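Local coordinates for uncharacterized protein (Bacteroides ovatus, PDB 3SOT) that is of unknown function but combines a DUF4973 domain, probably immunoglobulin-like, with a BT_3044-like C-terminal domain, at residues I29-K34 with I112-Q117; D66-L71 with L83-M88. All blocks are in the same frame, centred on the assembly; numbering follows the deposited sequence.

In the fold
After the edge strand 12-15 of the four-stranded sheet, the chain enters strand 27-32 of the mixed sheet and then runs by way of strands 38-48 and 57-63 into helix 65-76. Contact 2 closes a short loop here: after an eleven-residue interval the chain returns along strand 85-87, which lies against the helix. This loop is nested inside the much longer one closed by contact 1, where strand 107-115 of the four-stranded sheet faces strand 27-32. Contact 1 thus joins the two sheets, and contact 2 fastens the helix to the mixed sheet. Selenomethionine Met88, which ends segment 83-88 without touching segment 66-71, reaches into contact 1, its CE packing 3.6 Å from Phe114 CD1.

Contact 1: I29-K34 with I112-Q117; sequences IYVRYK and IDFNLQ
Leu116 O sits at the edge of the Tyr33 ring, near its plane and 3.4 Å from Tyr33 CE2. Tyr33, beyond the end of its strand, extends with CG anti to the backbone N (chi1 -167°), which swings the phenol alongside Leu116 and on to Gln117. There Tyr33 OH meets the CA, CB and CG end of Gln117, lying 3.4 Å from Gln117 CA.

No hydrogen bond spans segments 29-34 and 112-117, which meet through hydrocarbon alone over most of their length. The two methyls of Val31 divide the work: CG1 lies 4.0 Å from Phe114 CE2, and CG2, set between the backbone N and the carbonyl carbon, comes within 3.7 Å of Leu116 CD1. Ile29 CD1 reaches the far end of the same phenyl ring, 4.1 Å from Phe114 CZ, and both aliphatic groups approach that ring obliquely. One face of the ring is taken by its own strand, with Ile112 CG2 3.5 Å above the plane and offset toward the rim.

Arg32 sends its guanidinium group in the other direction, where NE forms a salt bridge with Asp314 while NH1 and NH2 hydrogen-bond to Asn159 OD1 and Glu313 O. Tyr41 and Val39 of strand 38-48 extend the apolar layer. Side chains from two sheets packed face to face, with no backbone bonds between these segments, are what part of the core of a beta sandwich looks like, consistent with the immunoglobulin-like E-set fold.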
loop_
_atom_site.group_PDB
_atom_site.type_symbol
_atom_site.label_atom_id
_atom_site.label_comp_id
_atom_site.label_asym_id
_atom_site.label_seq_id
_atom_site.Cartn_x
_atom_site.Cartn_y
_atom_site.Cartn_z
ATOM N N ILE A 29 5.176 24.230 7.389
ATOM C CA ILE A 29 5.569 25.636 7.260
ATOM C C ILE A 29 6.490 25.719 6.005
ATOM O O ILE A 29 7.324 24.829 5.756
ATOM C CB ILE A 29 6.215 26.238 8.566
ATOM C CG1 ILE A 29 7.604 25.652 8.887
ATOM C CG2 ILE A 29 5.273 26.113 9.768
ATOM C CD1 ILE A 29 8.397 26.424 9.903
ATOM N N TYR A 30 6.264 26.738 5.184
ATOM C CA TYR A 30 7.038 26.939 3.964
ATOM C C TYR A 30 7.997 28.094 4.164
ATOM O O TYR A 30 7.565 29.224 4.430
ATOM C CB TYR A 30 6.111 27.177 2.766
ATOM C CG TYR A 30 5.207 25.996 2.490
ATOM C CD1 TYR A 30 5.658 24.905 1.742
ATOM C CD2 TYR A 30 3.889 25.982 2.942
ATOM C CE1 TYR A 30 4.825 23.826 1.463
ATOM C CE2 TYR A 30 3.044 24.905 2.667
ATOM C CZ TYR A 30 3.519 23.828 1.926
ATOM O OH TYR A 30 2.710 22.760 1.637
ATOM N N VAL A 31 9.305 27.793 4.098
ATOM C CA VAL A 31 10.359 28.797 4.293
ATOM C C VAL A 31 11.153 28.896 2.974
ATOM O O VAL A 31 11.504 27.876 2.405
ATOM C CB VAL A 31 11.272 28.519 5.537
ATOM C CG1 VAL A 31 10.488 28.642 6.850
ATOM C CG2 VAL A 31 11.977 27.167 5.444
ATOM N N ARG A 32 11.389 30.104 2.467
ATOM C CA ARG A 32 12.110 30.282 1.213
ATOM C C ARG A 32 13.608 30.112 1.394
ATOM O O ARG A 32 14.173 30.652 2.348
ATOM C CB ARG A 32 11.834 31.674 0.606
ATOM C CG ARG A 32 12.530 31.866 -0.736
ATOM C CD ARG A 32 12.281 33.208 -1.356
ATOM N NE ARG A 32 10.904 33.356 -1.792
ATOM C CZ ARG A 32 10.456 32.952 -2.968
ATOM N NH1 ARG A 32 11.268 32.330 -3.815
ATOM N NH2 ARG A 32 9.184 33.137 -3.300
ATOM N N TYR A 33 14.257 29.423 0.424
ATOM C CA TYR A 33 15.707 29.290 0.359
ATOM C C TYR A 33 16.240 30.524 -0.391
ATOM O O TYR A 33 15.996 30.647 -1.595
ATOM C CB TYR A 33 16.144 27.959 -0.292
ATOM C CG TYR A 33 17.618 27.666 -0.087
ATOM C CD1 TYR A 33 18.596 28.417 -0.735
ATOM C CD2 TYR A 33 18.035 26.664 0.784
ATOM C CE1 TYR A 33 19.952 28.189 -0.508
ATOM C CE2 TYR A 33 19.389 26.419 1.007
ATOM C CZ TYR A 33 20.344 27.174 0.345
ATOM O OH TYR A 33 21.682 26.932 0.531
ATOM N N LYS A 34 16.941 31.442 0.321
ATOM C CA LYS A 34 17.456 32.705 -0.243
ATOM C C LYS A 34 19.012 32.752 -0.273
ATOM O O LYS A 34 19.654 31.765 -0.634
ATOM C CB LYS A 34 16.923 33.896 0.575
ATOM C CG LYS A 34 15.404 34.108 0.484
ATOM C CD LYS A 34 14.888 35.291 1.320
ATOM C CE LYS A 34 14.874 35.057 2.811
ATOM N NZ LYS A 34 14.411 36.266 3.545
ATOM N N ILE A 112 12.065 32.137 14.678
ATOM C CA ILE A 112 12.838 30.921 14.416
ATOM C C ILE A 112 13.754 31.217 13.231
ATOM O O ILE A 112 13.286 31.363 12.096
ATOM C CB ILE A 112 11.972 29.653 14.191
ATOM C CG1 ILE A 112 10.876 29.503 15.267
ATOM C CG2 ILE A 112 12.879 28.419 14.141
ATOM C CD1 ILE A 112 9.859 28.464 14.981
ATOM N N ASP A 113 15.056 31.354 13.511
ATOM C CA ASP A 113 16.050 31.667 12.490
ATOM C C ASP A 113 16.646 30.382 11.967
ATOM O O ASP A 113 17.276 29.631 12.722
ATOM C CB ASP A 113 17.135 32.600 13.060
ATOM C CG ASP A 113 16.606 33.923 13.580
ATOM O OD1 ASP A 113 15.680 34.477 12.955
ATOM O OD2 ASP A 113 17.167 34.439 14.572
ATOM N N PHE A 114 16.410 30.111 10.681
ATOM C CA PHE A 114 16.939 28.914 10.045
ATOM C C PHE A 114 18.151 29.239 9.207
ATOM O O PHE A 114 18.235 30.321 8.633
ATOM C CB PHE A 114 15.883 28.214 9.155
ATOM C CG PHE A 114 14.643 27.710 9.852
ATOM C CD1 PHE A 114 14.661 26.512 10.565
ATOM C CD2 PHE A 114 13.430 28.387 9.728
ATOM C CE1 PHE A 114 13.499 26.038 11.194
ATOM C CE2 PHE A 114 12.270 27.906 10.347
ATOM C CZ PHE A 114 12.309 26.731 11.066
ATOM N N ASN A 115 19.095 28.296 9.170
ATOM C CA ASN A 115 20.277 28.264 8.318
ATOM C C ASN A 115 20.154 26.999 7.514
ATOM O O ASN A 115 20.500 25.916 8.004
ATOM C CB ASN A 115 21.592 28.369 9.106
ATOM C CG ASN A 115 22.798 28.156 8.211
ATOM O OD1 ASN A 115 23.096 28.968 7.308
ATOM N ND2 ASN A 115 23.458 27.008 8.390
ATOM N N LEU A 116 19.556 27.108 6.328
ATOM C CA LEU A 116 19.230 25.930 5.524
ATOM C C LEU A 116 20.341 25.559 4.536
ATOM O O LEU A 116 20.155 24.612 3.779
ATOM C CB LEU A 116 17.918 26.165 4.742
ATOM C CG LEU A 116 16.687 26.566 5.547
ATOM C CD1 LEU A 116 15.606 27.081 4.627
ATOM C CD2 LEU A 116 16.220 25.445 6.494
ATOM N N GLN A 117 21.495 26.239 4.561
ATOM C CA GLN A 117 22.592 25.904 3.646
ATOM C C GLN A 117 22.989 24.435 3.797
ATOM O O GLN A 117 23.223 23.979 4.923
ATOM C CB GLN A 117 23.814 26.805 3.869
ATOM C CG GLN A 117 24.919 26.570 2.844
ATOM C CD GLN A 117 26.068 27.541 2.930
ATOM O OE1 GLN A 117 25.922 28.719 3.299
ATOM N NE2 GLN A 117 27.227 27.092 2.478
#

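Contact 2: D66-L71 with L83-M88; sequences DTLKTL and LWYTEM
The ring of Tyr85 is met obliquely by the methyls of two helix leucines, Leu71 CD2 standing 4.1 Å from Tyr85 CE2 and Leu68 CD1 lying nearer the root of the side chain, 3.8 Å from Tyr85 CB. Around the same ring, Phe76 comes in with its plane turned by about 65° and Lys124 makes a cation-pi contact, while Tyr85 OH is hydrogen-bonded to Asp24.

Leu68 carries most of the contact from the helix side. Its CA-CB bond faces the strand, and its methyls part: CD1 goes to Tyr85, and CD2 rests on the backbone at Glu87, 3.7 Å from Glu87 CA and 3.8 Å from Glu87 CB.

Helix 66-71 runs nearly antiparallel to strand 85-87, at 165° with the axes 9.2 Å apart, so this is a helix laid over a strand of the mixed sheet in the probable immunoglobulin-like domain; on the strand's neighbour, Val126 and Pro128 also receive Leu68.

Within the helix, Asp66 O is held by two donors of Thr70 arriving from opposite faces of its carbonyl plane: the backbone N, and OG1 at 3.0 Å, tilted 33° from that plane. Leu71 has a further partner across the subunit boundary, packing on Tyr79 of the second subunit.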
loop_
_atom_site.group_PDB
_atom_site.type_symbol
_atom_site.label_atom_id
_atom_site.label_comp_id
_atom_site.label_asym_id
_atom_site.label_seq_id
_atom_site.Cartn_x
_atom_site.Cartn_y
_atom_site.Cartn_z
ATOM N N ASP A 66 10.668 13.890 22.453
ATOM C CA ASP A 66 9.763 12.801 22.814
ATOM C C ASP A 66 8.403 12.824 22.086
ATOM O O ASP A 66 7.925 11.741 21.742
ATOM C CB ASP A 66 9.478 12.813 24.327
ATOM C CG ASP A 66 10.651 12.379 25.186
ATOM O OD1 ASP A 66 11.510 11.598 24.686
ATOM O OD2 ASP A 66 10.655 12.717 26.386
ATOM N N THR A 67 7.761 13.995 21.887
ATOM C CA THR A 67 6.438 14.038 21.238
ATOM C C THR A 67 6.565 13.568 19.784
ATOM O O THR A 67 5.686 12.834 19.321
ATOM C CB THR A 67 5.816 15.427 21.343
ATOM O OG1 THR A 67 5.501 15.635 22.721
ATOM C CG2 THR A 67 4.516 15.567 20.540
ATOM N N LEU A 68 7.675 13.938 19.100
ATOM C CA LEU A 68 7.983 13.533 17.726
ATOM C C LEU A 68 8.189 12.010 17.642
ATOM O O LEU A 68 7.646 11.392 16.719
ATOM C CB LEU A 68 9.231 14.271 17.221
ATOM C CG LEU A 68 9.639 14.038 15.757
ATOM C CD1 LEU A 68 8.538 14.460 14.783
ATOM C CD2 LEU A 68 10.887 14.793 15.424
ATOM N N LYS A 69 8.939 11.401 18.614
ATOM C CA LYS A 69 9.185 9.951 18.667
ATOM C C LYS A 69 7.865 9.207 18.835
ATOM O O LYS A 69 7.641 8.229 18.131
ATOM C CB LYS A 69 10.163 9.567 19.796
ATOM C CG LYS A 69 10.511 8.069 19.829
ATOM C CD LYS A 69 11.227 7.607 21.094
ATOM C CE LYS A 69 11.465 6.115 21.046
ATOM N NZ LYS A 69 12.081 5.609 22.298
ATOM N N THR A 70 6.988 9.684 19.730
ATOM C CA THR A 70 5.679 9.086 20.007
ATOM C C THR A 70 4.823 9.129 18.736
ATOM O O THR A 70 4.207 8.115 18.405
ATOM C CB THR A 70 5.004 9.803 21.184
ATOM O OG1 THR A 70 5.857 9.676 22.323
ATOM C CG2 THR A 70 3.625 9.242 21.514
ATOM N N LEU A 71 4.832 10.262 17.997
ATOM C CA LEU A 71 4.073 10.382 16.745
ATOM C C LEU A 71 4.576 9.375 15.699
ATOM O O LEU A 71 3.782 8.626 15.129
ATOM C CB LEU A 71 4.135 11.802 16.174
ATOM C CG LEU A 71 3.364 12.008 14.862
ATOM C CD1 LEU A 71 1.854 11.735 15.028
ATOM C CD2 LEU A 71 3.596 13.384 14.329
ATOM N N LEU A 83 9.675 5.896 6.820
ATOM C CA LEU A 83 8.536 6.815 6.764
ATOM C C LEU A 83 8.564 7.866 7.873
ATOM O O LEU A 83 7.782 8.821 7.839
ATOM C CB LEU A 83 7.230 6.020 6.878
ATOM C CG LEU A 83 6.846 5.096 5.728
ATOM C CD1 LEU A 83 5.514 4.478 5.988
ATOM C CD2 LEU A 83 6.726 5.848 4.436
ATOM N N TRP A 84 9.462 7.692 8.839
ATOM C CA TRP A 84 9.605 8.531 10.019
ATOM C C TRP A 84 10.087 9.934 9.726
ATOM O O TRP A 84 10.898 10.164 8.826
ATOM C CB TRP A 84 10.608 7.880 10.981
ATOM C CG TRP A 84 10.037 6.754 11.800
ATOM C CD1 TRP A 84 9.105 5.839 11.406
ATOM C CD2 TRP A 84 10.457 6.357 13.110
ATOM N NE1 TRP A 84 8.862 4.943 12.415
ATOM C CE2 TRP A 84 9.686 5.227 13.472
ATOM C CE3 TRP A 84 11.370 6.884 14.044
ATOM C CZ2 TRP A 84 9.810 4.600 14.718
ATOM C CZ3 TRP A 84 11.487 6.270 15.284
ATOM C CH2 TRP A 84 10.715 5.142 15.611
ATOM N N TYR A 85 9.584 10.871 10.542
ATOM C CA TYR A 85 10.018 12.268 10.572
ATOM C C TYR A 85 11.349 12.332 11.279
ATOM O O TYR A 85 11.588 11.528 12.189
ATOM C CB TYR A 85 8.991 13.187 11.255
ATOM C CG TYR A 85 7.646 13.271 10.576
ATOM C CD1 TYR A 85 7.485 13.982 9.391
ATOM C CD2 TYR A 85 6.502 12.740 11.176
ATOM C CE1 TYR A 85 6.234 14.113 8.788
ATOM C CE2 TYR A 85 5.246 12.858 10.578
ATOM C CZ TYR A 85 5.118 13.547 9.382
ATOM O OH TYR A 85 3.897 13.694 8.776
ATOM N N THR A 86 12.206 13.259 10.887
ATOM C CA THR A 86 13.518 13.381 11.507
ATOM C C THR A 86 13.583 14.706 12.260
ATOM O O THR A 86 13.167 15.748 11.736
ATOM C CB THR A 86 14.615 13.257 10.446
ATOM O OG1 THR A 86 14.431 12.037 9.729
ATOM C CG2 THR A 86 16.006 13.285 11.031
ATOM N N GLU A 87 14.081 14.659 13.500
ATOM C CA GLU A 87 14.217 15.875 14.290
ATOM C C GLU A 87 15.249 16.748 13.625
ATOM O O GLU A 87 16.311 16.260 13.237
ATOM C CB GLU A 87 14.579 15.577 15.751
ATOM C CG GLU A 87 14.611 16.816 16.615
ATOM C CD GLU A 87 15.192 16.646 17.998
ATOM O OE1 GLU A 87 15.191 15.510 18.527
ATOM O OE2 GLU A 87 15.644 17.670 18.560
HETATM N N MSE A 88 14.918 18.021 13.447
HETATM C CA MSE A 88 15.805 18.958 12.799
HETATM C C MSE A 88 17.096 19.105 13.598
HETATM O O MSE A 88 17.074 19.105 14.836
HETATM C CB MSE A 88 15.107 20.306 12.622
HETATM C CG MSE A 88 15.894 21.252 11.757
HETATM SE SE MSE A 88 14.709 22.329 10.789
HETATM C CE MSE A 88 15.960 23.238 9.705
#